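Long-range contacts in TSC1 N-terminal domain (Chaetomium thermophilum, PDB 7A0M), which probably takes part in TSC1 binding to lysosomal phosphoinositides, which is required for TSC complex translocation and mTORC1 regulation: residues S18-P23 / A73-V78; G261-Y266 / G332-N337; F120-L125 / L177-K182. All coordinates share one frame; numbering follows the deposited sequence.

The three contacts mark successive places along an elongated, all-helical chain. Interaction 1 lies near the N-terminus and joins helices 9-21 and 69-81. Interaction 3 follows, with its centre about 23 Å from that of interaction 1. It joins helices 113-125 and 168-183. The nearest atoms of these two contacts are about 4 Å apart, and helix 113-125 links them: S116 packs on V76 of interaction 1. Interaction 2 lies on the opposite side of the chain's centre from interaction 1, about 58 Å between centres, and about 35 Å from interaction 3. It ties a loop to a helix junction. No hydrogen bond crosses any of the three pairs of segments.

Interaction 1: S18-P23 / A73-V78; sequences SFIQTP and AAFVAV
P23 and A74 bring the two backbones closest, with P23 CA 6.7 Å from A74 CA. P23 lies in the loop that follows helix 9-21, beside helix 69-81. F19, the main side chain, holds CG anti to the backbone N (chi1 168°), and the ring reaches across to helix 69-81. There it meets two residues one helical turn apart, A74 and V78. F19 CZ lies 3.6 Å from A74 CB. F19 CE2 lies 3.4 Å from V78 CG2. Both methyls approach the ring obliquely. F19 and V78 reach toward each other from opposite directions, and V78 uses the methyl anti to its carbonyl carbon. A74 O lies in the ring plane at the edge, 4.2 Å from F19 CZ. P23 adds a looser touch, CB to A74 CB at 4.1 Å, so the A74 methyl meets both ring and proline. I20 CD1 reaches the edge of the F75 ring, 4.4 Å from F75 CD1. Helix 45-65 also lines this side, with I60, A64 and V65 against I20. The rings of W61, from the same helix, and of W95, from helix 89-105, meet F75. The contact packs helix 9-21 on helix 69-81 at the N-terminal end of the all-helical domain. No hydrogen bond crosses the two segments. It therefore rests on hydrophobic burial and the fit of one phenyl ring to an alanine and a valine.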
loop_
_atom_site.group_PDB
_atom_site.type_symbol
_atom_site.label_atom_id
_atom_site.label_comp_id
_atom_site.label_asym_id
_atom_site.label_seq_id
_atom_site.Cartn_x
_atom_site.Cartn_y
_atom_site.Cartn_z
ATOM N N SER B 18 38.952 -12.090 62.494
ATOM C CA SER B 18 39.745 -10.865 62.553
ATOM C C SER B 18 39.293 -9.852 61.508
ATOM O O SER B 18 39.291 -8.643 61.768
ATOM C CB SER B 18 41.224 -11.192 62.372
ATOM O OG SER B 18 41.985 -10.011 62.194
ATOM N N PHE B 19 38.914 -10.323 60.319
ATOM C CA PHE B 19 38.547 -9.408 59.244
ATOM C C PHE B 19 37.252 -8.667 59.536
ATOM O O PHE B 19 37.117 -7.494 59.172
ATOM C CB PHE B 19 38.419 -10.147 57.917
ATOM C CG PHE B 19 37.760 -9.326 56.841
ATOM C CD1 PHE B 19 38.424 -8.250 56.275
ATOM C CD2 PHE B 19 36.482 -9.621 56.402
ATOM C CE1 PHE B 19 37.833 -7.491 55.289
ATOM C CE2 PHE B 19 35.882 -8.857 55.417
ATOM C CZ PHE B 19 36.560 -7.793 54.860
ATOM N N ILE B 20 36.277 -9.335 60.156
ATOM C CA ILE B 20 34.986 -8.691 60.367
ATOM C C ILE B 20 35.153 -7.430 61.203
ATOM O O ILE B 20 34.592 -6.375 60.882
ATOM C CB ILE B 20 34.009 -9.683 61.026
ATOM C CG1 ILE B 20 33.648 -10.806 60.051
ATOM C CG2 ILE B 20 32.764 -8.969 61.511
ATOM C CD1 ILE B 20 33.029 -10.330 58.757
ATOM N N GLN B 21 35.935 -7.512 62.276
ATOM C CA GLN B 21 36.197 -6.333 63.090
ATOM C C GLN B 21 37.221 -5.400 62.459
ATOM O O GLN B 21 37.194 -4.197 62.733
ATOM C CB GLN B 21 36.617 -6.753 64.497
ATOM C CG GLN B 21 37.853 -7.610 64.561
ATOM C CD GLN B 21 38.153 -8.064 65.973
ATOM O OE1 GLN B 21 38.874 -9.038 66.186
ATOM N NE2 GLN B 21 37.596 -7.358 66.949
ATOM N N THR B 22 38.123 -5.921 61.624
ATOM C CA THR B 22 39.171 -5.125 60.983
ATOM C C THR B 22 39.064 -5.191 59.462
ATOM O O THR B 22 39.959 -5.716 58.791
ATOM C CB THR B 22 40.552 -5.593 61.428
ATOM O OG1 THR B 22 40.751 -6.955 61.023
ATOM C CG2 THR B 22 40.695 -5.488 62.940
ATOM N N PRO B 23 37.994 -4.653 58.877
ATOM C CA PRO B 23 37.908 -4.660 57.418
ATOM C C PRO B 23 38.634 -3.472 56.814
ATOM O O PRO B 23 38.523 -2.337 57.287
ATOM C CB PRO B 23 36.399 -4.548 57.151
ATOM C CG PRO B 23 35.743 -4.828 58.458
ATOM C CD PRO B 23 36.701 -4.256 59.451
ATOM N N ALA B 73 28.743 -5.178 53.696
ATOM C CA ALA B 73 29.499 -5.168 52.449
ATOM C C ALA B 73 30.754 -6.016 52.573
ATOM O O ALA B 73 31.128 -6.731 51.636
ATOM C CB ALA B 73 29.851 -3.733 52.059
ATOM N N ALA B 74 31.427 -5.938 53.724
ATOM C CA ALA B 74 32.575 -6.802 53.971
ATOM C C ALA B 74 32.152 -8.264 54.053
ATOM O O ALA B 74 32.828 -9.143 53.504
ATOM C CB ALA B 74 33.287 -6.373 55.251
ATOM N N PHE B 75 31.036 -8.541 54.733
ATOM C CA PHE B 75 30.559 -9.915 54.867
ATOM C C PHE B 75 30.182 -10.511 53.515
ATOM O O PHE B 75 30.410 -11.702 53.271
ATOM C CB PHE B 75 29.369 -9.967 55.825
ATOM C CG PHE B 75 28.861 -11.355 56.089
ATOM C CD1 PHE B 75 29.514 -12.186 56.985
ATOM C CD2 PHE B 75 27.725 -11.826 55.451
ATOM C CE1 PHE B 75 29.048 -13.464 57.232
ATOM C CE2 PHE B 75 27.254 -13.100 55.694
ATOM C CZ PHE B 75 27.916 -13.922 56.586
ATOM N N VAL B 76 29.600 -9.703 52.626
ATOM C CA VAL B 76 29.243 -10.209 51.304
ATOM C C VAL B 76 30.497 -10.573 50.520
ATOM O O VAL B 76 30.529 -11.586 49.811
ATOM C CB VAL B 76 28.377 -9.184 50.549
ATOM C CG1 VAL B 76 28.131 -9.642 49.122
ATOM C CG2 VAL B 76 27.054 -8.981 51.266
ATOM N N ALA B 77 31.553 -9.766 50.648
ATOM C CA ALA B 77 32.811 -10.076 49.975
ATOM C C ALA B 77 33.367 -11.411 50.451
ATOM O O ALA B 77 33.878 -12.203 49.650
ATOM C CB ALA B 77 33.824 -8.956 50.206
ATOM N N VAL B 78 33.285 -11.674 51.756
ATOM C CA VAL B 78 33.718 -12.963 52.283
ATOM C C VAL B 78 32.823 -14.080 51.769
ATOM O O VAL B 78 33.301 -15.164 51.412
ATOM C CB VAL B 78 33.725 -12.929 53.820
ATOM C CG1 VAL B 78 34.322 -14.202 54.363
ATOM C CG2 VAL B 78 34.493 -11.730 54.317
#

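Interaction 2: G261-Y266 / G332-N337; sequences GDIVPY and GLYPIN
I263 and V264 meet Y334, which sits at a break between two consecutive helices of this all-helical domain. Y334 leaves helix 323-333 and is also the N-cap of helix 335-343. The opposing loop ends in a 3-10 turn, where Y266 N bonds to I263 O. Y334 has CG beside the backbone N and anti to the carbonyl carbon (chi1 -67°). I263 holds CG1 in the crowded position between N and the carbonyl carbon (chi1 68°), and chi2 at 177° extends it. I263 CG1 comes within 3.7 Å of Y334 CE1. I263 CD1 also touches L333 CD1 at 4.1 Å, the two side chains crossing at about a right angle. V264 also crosses Y334 at about a right angle, and its CG2 lies 3.7 Å from Y334 CZ. Both branches come obliquely from the same side of the ring, I263 near CE1 and V264 near CZ and CE2. R396 makes a cation-pi contact with Y334, and W397 touches both L333 and Y334. The phenol oxygen is satisfied by a hydrogen bond with P260 O. The same Y334 OH lies 3.2 Å from V264 CG2 and 3.7 Å from G261 CA.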
loop_
_atom_site.group_PDB
_atom_site.type_symbol
_atom_site.label_atom_id
_atom_site.label_comp_id
_atom_site.label_asym_id
_atom_site.label_seq_id
_atom_site.Cartn_x
_atom_site.Cartn_y
_atom_site.Cartn_z
ATOM N N GLY B 261 5.470 -18.191 13.327
ATOM C CA GLY B 261 4.904 -19.395 12.748
ATOM C C GLY B 261 4.079 -20.244 13.686
ATOM O O GLY B 261 3.481 -21.230 13.244
ATOM N N ASP B 262 4.031 -19.891 14.969
ATOM C CA ASP B 262 3.318 -20.670 15.969
ATOM C C ASP B 262 2.002 -20.037 16.404
ATOM O O ASP B 262 1.313 -20.602 17.258
ATOM C CB ASP B 262 4.210 -20.886 17.194
ATOM C CG ASP B 262 5.540 -21.522 16.843
ATOM O OD1 ASP B 262 5.540 -22.560 16.148
ATOM O OD2 ASP B 262 6.585 -20.983 17.262
ATOM N N ILE B 263 1.634 -18.884 15.844
ATOM C CA ILE B 263 0.448 -18.154 16.279
ATOM C C ILE B 263 -0.772 -18.467 15.417
ATOM O O ILE B 263 -1.818 -17.832 15.584
ATOM C CB ILE B 263 0.710 -16.640 16.315
ATOM C CG1 ILE B 263 0.905 -16.097 14.898
ATOM C CG2 ILE B 263 1.924 -16.330 17.177
ATOM C CD1 ILE B 263 1.100 -14.596 14.845
ATOM N N VAL B 264 -0.658 -19.419 14.486
ATOM C CA VAL B 264 -1.799 -19.777 13.637
ATOM C C VAL B 264 -3.035 -20.158 14.454
ATOM O O VAL B 264 -4.125 -19.659 14.145
ATOM C CB VAL B 264 -1.393 -20.858 12.629
ATOM C CG1 VAL B 264 -2.618 -21.395 11.900
ATOM C CG2 VAL B 264 -0.388 -20.304 11.635
ATOM N N PRO B 265 -2.949 -21.013 15.480
ATOM C CA PRO B 265 -4.154 -21.307 16.275
ATOM C C PRO B 265 -4.721 -20.095 16.994
ATOM O O PRO B 265 -5.891 -20.125 17.400
ATOM C CB PRO B 265 -3.673 -22.370 17.274
ATOM C CG PRO B 265 -2.471 -22.972 16.641
ATOM C CD PRO B 265 -1.810 -21.849 15.908
ATOM N N TYR B 266 -3.938 -19.033 17.166
ATOM C CA TYR B 266 -4.383 -17.842 17.876
ATOM C C TYR B 266 -4.942 -16.766 16.954
ATOM O O TYR B 266 -5.457 -15.759 17.451
ATOM C CB TYR B 266 -3.224 -17.255 18.690
ATOM C CG TYR B 266 -2.710 -18.176 19.776
ATOM C CD1 TYR B 266 -3.309 -18.210 21.029
ATOM C CD2 TYR B 266 -1.628 -19.016 19.544
ATOM C CE1 TYR B 266 -2.842 -19.054 22.023
ATOM C CE2 TYR B 266 -1.155 -19.863 20.531
ATOM C CZ TYR B 266 -1.765 -19.877 21.768
ATOM O OH TYR B 266 -1.296 -20.718 22.751
ATOM N N GLY B 332 1.715 -7.735 8.469
ATOM C CA GLY B 332 3.034 -8.174 8.049
ATOM C C GLY B 332 3.225 -9.674 8.126
ATOM O O GLY B 332 3.958 -10.250 7.315
ATOM N N LEU B 333 2.577 -10.328 9.091
ATOM C CA LEU B 333 2.771 -11.755 9.318
ATOM C C LEU B 333 1.771 -12.613 8.547
ATOM O O LEU B 333 2.158 -13.601 7.916
ATOM C CB LEU B 333 2.690 -12.063 10.817
ATOM C CG LEU B 333 3.794 -11.427 11.665
ATOM C CD1 LEU B 333 3.681 -11.848 13.123
ATOM C CD2 LEU B 333 5.159 -11.783 11.103
ATOM N N TYR B 334 0.486 -12.263 8.598
ATOM C CA TYR B 334 -0.568 -13.033 7.934
ATOM C C TYR B 334 -1.510 -12.079 7.213
ATOM O O TYR B 334 -2.664 -11.893 7.615
ATOM C CB TYR B 334 -1.321 -13.907 8.940
ATOM C CG TYR B 334 -0.474 -15.010 9.532
ATOM C CD1 TYR B 334 0.275 -14.797 10.682
ATOM C CD2 TYR B 334 -0.417 -16.263 8.936
ATOM C CE1 TYR B 334 1.054 -15.800 11.223
ATOM C CE2 TYR B 334 0.359 -17.273 9.470
ATOM C CZ TYR B 334 1.092 -17.036 10.613
ATOM O OH TYR B 334 1.867 -18.040 11.149
ATOM N N PRO B 335 -1.041 -11.451 6.130
ATOM C CA PRO B 335 -1.896 -10.475 5.429
ATOM C C PRO B 335 -3.136 -11.084 4.800
ATOM O O PRO B 335 -4.226 -10.512 4.919
ATOM C CB PRO B 335 -0.953 -9.897 4.364
ATOM C CG PRO B 335 0.049 -10.980 4.135
ATOM C CD PRO B 335 0.269 -11.608 5.478
ATOM N N ILE B 336 -3.001 -12.228 4.128
ATOM C CA ILE B 336 -4.136 -12.810 3.415
ATOM C C ILE B 336 -5.230 -13.222 4.393
ATOM O O ILE B 336 -6.422 -13.010 4.139
ATOM C CB ILE B 336 -3.671 -13.992 2.545
ATOM C CG1 ILE B 336 -2.581 -13.534 1.575
ATOM C CG2 ILE B 336 -4.844 -14.588 1.783
ATOM C CD1 ILE B 336 -1.995 -14.651 0.743
ATOM N N ASN B 337 -4.845 -13.816 5.524
ATOM C CA ASN B 337 -5.830 -14.155 6.545
ATOM C C ASN B 337 -6.387 -12.910 7.225
ATOM O O ASN B 337 -7.562 -12.892 7.613
ATOM C CB ASN B 337 -5.218 -15.099 7.579
ATOM C CG ASN B 337 -5.093 -16.520 7.065
ATOM O OD1 ASN B 337 -5.970 -17.353 7.293
ATOM N ND2 ASN B 337 -4.001 -16.803 6.366
#

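Interaction 3: F120-L125 / L177-K182; sequences FTLEIL and LLAFGK
L125 and F180 meet side chain to side chain at about a right angle, L125 CG lying over one face of the ring. L125 CD2 stands above the same face, displaced toward the CD1-CE1 side, 3.5 Å from F180 CE1. T121 also crosses F180 at about a right angle, but its methyl comes obliquely, with T121 CG2 3.5 Å from F180 CE2. T121 CG2 is anti to the backbone N, and OG1 stands beside N (chi1 -61°). This turns the methyl to the ring, while OG1 is hydrogen-bonded with F117 O and W96 NE1. The other L125 branch reaches A179, with L125 CD1 3.7 Å from A179 CB. L122, more exposed, brings CD2 to 4.1 Å from the same A179 CB. With an alanine in place of F180, L125 CD2 and T121 CG2 would probably lose the ring they pack on, and a gap would open between the helices. The two helical segments run nearly parallel, at 5°, with axes 10.6 Å apart, consistent with stacked helices of a helical-repeat solenoid. Helix 142-153 flanks the contact, with W144, L145 and L148 against F180. Helix 89-105 packs on I124, and helix 199-214 on L177 and L178.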
loop_
_atom_site.group_PDB
_atom_site.type_symbol
_atom_site.label_atom_id
_atom_site.label_comp_id
_atom_site.label_asym_id
_atom_site.label_seq_id
_atom_site.Cartn_x
_atom_site.Cartn_y
_atom_site.Cartn_z
ATOM N N PHE B 120 27.710 -10.689 43.405
ATOM C CA PHE B 120 27.439 -11.981 44.030
ATOM C C PHE B 120 26.329 -12.718 43.294
ATOM O O PHE B 120 26.422 -13.929 43.065
ATOM C CB PHE B 120 27.074 -11.788 45.502
ATOM C CG PHE B 120 26.794 -13.073 46.233
ATOM C CD1 PHE B 120 27.658 -14.151 46.131
ATOM C CD2 PHE B 120 25.670 -13.196 47.035
ATOM C CE1 PHE B 120 27.402 -15.330 46.807
ATOM C CE2 PHE B 120 25.410 -14.372 47.713
ATOM C CZ PHE B 120 26.276 -15.440 47.599
ATOM N N THR B 121 25.270 -11.999 42.913
ATOM C CA THR B 121 24.193 -12.610 42.142
ATOM C C THR B 121 24.695 -13.096 40.786
ATOM O O THR B 121 24.343 -14.195 40.343
ATOM C CB THR B 121 23.050 -11.611 41.965
ATOM O OG1 THR B 121 22.538 -11.235 43.250
ATOM C CG2 THR B 121 21.933 -12.215 41.134
ATOM N N LEU B 122 25.521 -12.289 40.116
ATOM C CA LEU B 122 26.037 -12.673 38.804
ATOM C C LEU B 122 26.959 -13.883 38.904
ATOM O O LEU B 122 26.965 -14.739 38.013
ATOM C CB LEU B 122 26.759 -11.491 38.158
ATOM C CG LEU B 122 25.874 -10.301 37.782
ATOM C CD1 LEU B 122 26.718 -9.106 37.366
ATOM C CD2 LEU B 122 24.903 -10.687 36.677
ATOM N N GLU B 123 27.752 -13.965 39.976
ATOM C CA GLU B 123 28.643 -15.110 40.149
ATOM C C GLU B 123 27.856 -16.394 40.376
ATOM O O GLU B 123 28.264 -17.468 39.919
ATOM C CB GLU B 123 29.594 -14.857 41.318
ATOM C CG GLU B 123 30.619 -13.766 41.068
ATOM C CD GLU B 123 31.263 -13.273 42.349
ATOM O OE1 GLU B 123 30.801 -13.671 43.439
ATOM O OE2 GLU B 123 32.220 -12.476 42.267
ATOM N N ILE B 124 26.727 -16.303 41.083
ATOM C CA ILE B 124 25.875 -17.471 41.292
ATOM C C ILE B 124 25.313 -17.968 39.967
ATOM O O ILE B 124 25.273 -19.177 39.704
ATOM C CB ILE B 124 24.748 -17.129 42.285
ATOM C CG1 ILE B 124 25.323 -16.807 43.663
ATOM C CG2 ILE B 124 23.749 -18.272 42.376
ATOM C CD1 ILE B 124 24.283 -16.317 44.646
ATOM N N LEU B 125 24.879 -17.043 39.109
ATOM C CA LEU B 125 24.220 -17.430 37.866
ATOM C C LEU B 125 25.191 -18.013 36.847
ATOM O O LEU B 125 24.775 -18.788 35.977
ATOM C CB LEU B 125 23.505 -16.222 37.262
ATOM C CG LEU B 125 22.329 -15.643 38.046
ATOM C CD1 LEU B 125 21.781 -14.408 37.349
ATOM C CD2 LEU B 125 21.253 -16.697 38.194
ATOM N N LEU B 177 16.428 -9.211 38.327
ATOM C CA LEU B 177 15.314 -9.844 37.628
ATOM C C LEU B 177 15.654 -10.092 36.165
ATOM O O LEU B 177 15.331 -11.151 35.615
ATOM C CB LEU B 177 14.056 -8.983 37.745
ATOM C CG LEU B 177 13.223 -9.124 39.020
ATOM C CD1 LEU B 177 12.248 -7.967 39.154
ATOM C CD2 LEU B 177 12.479 -10.448 39.006
ATOM N N LEU B 178 16.299 -9.121 35.515
ATOM C CA LEU B 178 16.707 -9.307 34.127
ATOM C C LEU B 178 17.807 -10.356 34.011
ATOM O O LEU B 178 17.833 -11.133 33.051
ATOM C CB LEU B 178 17.161 -7.975 33.534
ATOM C CG LEU B 178 16.039 -6.977 33.237
ATOM C CD1 LEU B 178 16.580 -5.750 32.518
ATOM C CD2 LEU B 178 14.931 -7.634 32.429
ATOM N N ALA B 179 18.727 -10.392 34.979
ATOM C CA ALA B 179 19.784 -11.398 34.958
ATOM C C ALA B 179 19.216 -12.796 35.170
ATOM O O ALA B 179 19.578 -13.738 34.456
ATOM C CB ALA B 179 20.839 -11.078 36.016
ATOM N N PHE B 180 18.327 -12.949 36.154
ATOM C CA PHE B 180 17.663 -14.234 36.354
ATOM C C PHE B 180 16.781 -14.585 35.163
ATOM O O PHE B 180 16.672 -15.758 34.784
ATOM C CB PHE B 180 16.842 -14.210 37.642
ATOM C CG PHE B 180 17.644 -14.494 38.879
ATOM C CD1 PHE B 180 17.930 -15.796 39.252
ATOM C CD2 PHE B 180 18.109 -13.459 39.672
ATOM C CE1 PHE B 180 18.667 -16.058 40.390
ATOM C CE2 PHE B 180 18.843 -13.715 40.808
ATOM C CZ PHE B 180 19.125 -15.013 41.168
ATOM N N GLY B 181 16.140 -13.582 34.561
ATOM C CA GLY B 181 15.299 -13.846 33.407
ATOM C C GLY B 181 16.101 -14.230 32.179
ATOM O O GLY B 181 15.662 -15.052 31.371
ATOM N N LYS B 182 17.286 -13.636 32.016
ATOM C CA LYS B 182 18.154 -14.020 30.907
ATOM C C LYS B 182 18.631 -15.460 31.044
ATOM O O LYS B 182 18.805 -16.157 30.038
ATOM C CB LYS B 182 19.348 -13.070 30.824
ATOM C CG LYS B 182 20.233 -13.288 29.607
ATOM C CD LYS B 182 21.456 -12.385 29.642
ATOM C CE LYS B 182 22.170 -12.370 28.300
ATOM N NZ LYS B 182 23.077 -11.198 28.167
#